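Local coordinates for conserved hypothetical protein (Shewanella loihica, PDB 2GPI) that is of unknown function but belongs to the DUF1488 family and may take part in transcriptional regulation of the shikimate pathway, at residues F23-Q28 against I32-G37. Sequence-based numbering, arbitrary orientation.
Sequences FTAQQQ and IDCYIG
The ring of F23 lies against C34 on the neighbouring antiparallel strand, on the face of the sheet that A25 and I32 share. With CG placed between the backbone N and the carbonyl carbon (chi1 60°), the phenyl group folds over its partner strand. From CB outward, F23 CG is 4.0 Å from C34 CB, which F23 CD2 also faces, and F23 CD1 reaches the C34 carbonyl, 3.6 Å from C34 O. Diagonally across the ring from CD1, CE2 lies near C34 SG, which sits oblique to the same face. F23 CE1 approaches Y35 N and touches I36 CG2 at 4.2 Å, with I36 N at the ring edge, while F23 CZ ends 3.5 Å from C34 CB. That methylene stands over the ring centre as a CH-pi contact, 12° off the normal. The backbones of F23 and C34 exchange two hydrogen bonds (F23 N to C34 O, 2.8 Å), and A25 and I32 repeat the pair. T24 and D33 form the intervening non-hydrogen-bonded pair on the other face, their side chains side by side; T24 OG1 bonds T9 and D33 OD1 bonds H22. I66 and A70 of helix 63-75 also touch F23. Cut back to alanine, F23 would probably leave C34 CB without its aromatic partner and open a gap beside that helix. The pairing belongs to a twisted beta hairpin, strands 20-27 and 30-37, whose apolar face packs on a helix in an alpha+beta fold.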
ATOM      1  N   PHE A  23       3.833  -1.779  -2.675  1.00 12.18           N
ATOM      2  CA  PHE A  23       3.136  -3.055  -2.699  1.00 11.47           C
ATOM      3  C   PHE A  23       2.301  -3.118  -3.984  1.00 12.61           C
ATOM      4  O   PHE A  23       2.023  -2.121  -4.595  1.00 14.56           O
ATOM      5  CB  PHE A  23       2.330  -3.371  -1.438  1.00 12.45           C
ATOM      6  CG  PHE A  23       1.224  -2.393  -1.090  1.00 11.89           C
ATOM      7  CD1 PHE A  23       1.494  -1.128  -0.597  1.00 10.66           C
ATOM      8  CD2 PHE A  23      -0.094  -2.754  -1.251  1.00 11.31           C
ATOM      9  CE1 PHE A  23       0.452  -0.277  -0.228  1.00 12.19           C
ATOM     10  CE2 PHE A  23      -1.135  -1.886  -0.892  1.00 11.15           C
ATOM     11  CZ  PHE A  23      -0.864  -0.670  -0.400  1.00 11.89           C
ATOM     12  N   THR A  24       1.939  -4.309  -4.386  1.00 12.79           N
ATOM     13  CA  THR A  24       1.361  -4.517  -5.696  1.00 11.40           C
ATOM     14  C   THR A  24      -0.061  -5.093  -5.638  1.00 12.41           C
ATOM     15  O   THR A  24      -0.385  -5.937  -4.807  1.00 11.85           O
ATOM     16  CB  THR A  24       2.240  -5.479  -6.514  1.00 13.57           C
ATOM     17  OG1 THR A  24       2.496  -6.657  -5.726  1.00 15.20           O
ATOM     18  CG2 THR A  24       3.558  -4.822  -6.887  1.00 15.18           C
ATOM     19  N   ALA A  25      -0.915  -4.567  -6.499  1.00 11.52           N
ATOM     20  CA  ALA A  25      -2.232  -5.131  -6.749  1.00 10.25           C
ATOM     21  C   ALA A  25      -2.269  -5.469  -8.218  1.00 12.83           C
ATOM     22  O   ALA A  25      -1.443  -5.024  -8.999  1.00 12.62           O
ATOM     23  CB  ALA A  25      -3.331  -4.136  -6.428  1.00 13.19           C
ATOM     24  N   GLN A  26      -3.221  -6.295  -8.610  1.00 10.34           N
ATOM     25  CA  GLN A  26      -3.355  -6.658  -9.993  1.00 13.38           C
ATOM     26  C   GLN A  26      -4.819  -6.873 -10.274  1.00 14.11           C
ATOM     27  O   GLN A  26      -5.540  -7.461  -9.463  1.00 12.96           O
ATOM     28  CB  GLN A  26      -2.575  -7.948 -10.191  1.00 13.32           C
ATOM     29  CG  GLN A  26      -2.363  -8.337 -11.553  1.00 18.91           C
ATOM     30  CD  GLN A  26      -1.389  -9.499 -11.588  1.00 22.00           C
ATOM     31  OE1 GLN A  26      -0.232  -9.378 -11.153  1.00 22.99           O
ATOM     32  NE2 GLN A  26      -1.858 -10.632 -12.086  1.00 32.55           N
ATOM     33  N   GLN A  27      -5.262  -6.459 -11.455  1.00  9.90           N
ATOM     34  CA  GLN A  27      -6.627  -6.752 -11.827  1.00 12.32           C
ATOM     35  C   GLN A  27      -6.626  -7.203 -13.293  1.00 15.93           C
ATOM     36  O   GLN A  27      -6.103  -6.507 -14.171  1.00 13.10           O
ATOM     37  CB  GLN A  27      -7.522  -5.538 -11.514  1.00 15.54           C
ATOM     38  CG  GLN A  27      -9.030  -5.911 -11.270  1.00 16.65           C
ATOM     39  CD  GLN A  27      -9.875  -5.832 -12.537  1.00 25.91           C
ATOM     40  OE1 GLN A  27      -9.407  -5.379 -13.572  1.00 28.33           O
ATOM     41  NE2 GLN A  27     -11.135  -6.231 -12.433  1.00 25.10           N
ATOM     42  N   GLN A  28      -7.146  -8.404 -13.540  1.00 17.28           N
ATOM     43  CA  GLN A  28      -7.251  -8.936 -14.898  1.00 24.24           C
ATOM     44  C   GLN A  28      -5.942  -8.701 -15.650  1.00 24.09           C
ATOM     45  O   GLN A  28      -5.939  -8.130 -16.756  1.00 24.05           O
ATOM     46  CB  GLN A  28      -8.459  -8.321 -15.607  1.00 24.89           C
ATOM     47  CG  GLN A  28      -9.797  -8.809 -15.026  1.00 29.42           C
ATOM     48  CD  GLN A  28     -11.015  -8.083 -15.606  1.00 34.61           C
ATOM     49  OE1 GLN A  28     -11.029  -6.853 -15.722  1.00 54.62           O
ATOM     50  NE2 GLN A  28     -12.041  -8.846 -15.961  1.00 45.31           N
ATOM     51  N   ILE A  32      -1.168  -2.747 -10.618  1.00 10.03           N
ATOM     52  CA  ILE A  32      -1.401  -1.455 -10.013  1.00  9.55           C
ATOM     53  C   ILE A  32      -0.403  -1.278  -8.862  1.00 11.81           C
ATOM     54  O   ILE A  32      -0.450  -2.022  -7.870  1.00 10.97           O
ATOM     55  CB  ILE A  32      -2.857  -1.286  -9.530  1.00  9.46           C
ATOM     56  CG1 ILE A  32      -3.837  -1.391 -10.707  1.00 14.60           C
ATOM     57  CG2 ILE A  32      -2.996   0.053  -8.808  1.00 12.09           C
ATOM     58  CD1 ILE A  32      -5.306  -1.663 -10.256  1.00 15.31           C
ATOM     59  N   ASP A  33       0.528  -0.354  -9.053  1.00  8.88           N
ATOM     60  CA  ASP A  33       1.498  -0.046  -8.033  1.00  9.87           C
ATOM     61  C   ASP A  33       0.878   0.791  -6.913  1.00  9.60           C
ATOM     62  O   ASP A  33       0.311   1.890  -7.108  1.00 12.08           O
ATOM     63  CB  ASP A  33       2.774   0.535  -8.625  1.00 13.27           C
ATOM     64  CG  ASP A  33       3.477  -0.491  -9.525  1.00 14.33           C
ATOM     65  OD1 ASP A  33       3.835  -1.588  -9.040  1.00 15.03           O
ATOM     66  OD2 ASP A  33       3.560  -0.238 -10.740  1.00 16.94           O
ATOM     67  N   CYS A  34       1.024   0.296  -5.690  1.00 10.61           N
ATOM     68  CA  CYS A  34       0.467   0.975  -4.521  1.00 11.15           C
ATOM     69  C   CYS A  34       1.600   1.337  -3.563  1.00 12.16           C
ATOM     70  O   CYS A  34       2.630   0.650  -3.509  1.00 11.90           O
ATOM     71  CB  CYS A  34      -0.484   0.085  -3.749  1.00 11.57           C
ATOM     72  SG  CYS A  34      -1.857  -0.556  -4.751  1.00 12.32           S
ATOM     73  N   TYR A  35       1.393   2.396  -2.822  1.00 11.26           N
ATOM     74  CA  TYR A  35       2.435   2.951  -1.955  1.00 11.11           C
ATOM     75  C   TYR A  35       1.835   3.413  -0.640  1.00 12.43           C
ATOM     76  O   TYR A  35       0.764   3.960  -0.602  1.00 12.78           O
ATOM     77  CB  TYR A  35       3.126   4.106  -2.632  1.00 11.68           C
ATOM     78  CG  TYR A  35       3.807   3.728  -3.918  1.00 13.73           C
ATOM     79  CD1 TYR A  35       3.149   3.775  -5.135  1.00 13.73           C
ATOM     80  CD2 TYR A  35       5.128   3.279  -3.914  1.00 16.46           C
ATOM     81  CE1 TYR A  35       3.761   3.363  -6.276  1.00 14.52           C
ATOM     82  CE2 TYR A  35       5.770   2.899  -5.065  1.00 14.18           C
ATOM     83  CZ  TYR A  35       5.080   2.933  -6.279  1.00 11.62           C
ATOM     84  OH  TYR A  35       5.696   2.559  -7.434  1.00 15.78           O
ATOM     85  N   ILE A  36       2.559   3.169   0.445  1.00 12.99           N
ATOM     86  CA  ILE A  36       2.252   3.777   1.743  1.00 11.52           C
ATOM     87  C   ILE A  36       3.550   4.429   2.261  1.00 12.87           C
ATOM     88  O   ILE A  36       4.580   3.751   2.455  1.00 12.93           O
ATOM     89  CB  ILE A  36       1.583   2.787   2.757  1.00 12.32           C
ATOM     90  CG1 ILE A  36       1.234   3.480   4.068  1.00 14.90           C
ATOM     91  CG2 ILE A  36       2.443   1.529   3.002  1.00 11.27           C
ATOM     92  CD1 ILE A  36       0.333   2.651   5.008  1.00 15.01           C
ATOM     93  N   GLY A  37       3.489   5.742   2.421  1.00 13.63           N
ATOM     94  CA  GLY A  37       4.667   6.475   2.810  1.00 12.83           C
ATOM     95  C   GLY A  37       5.133   6.192   4.230  1.00 14.15           C
ATOM     96  O   GLY A  37       4.374   5.736   5.096  1.00 14.23           O
TER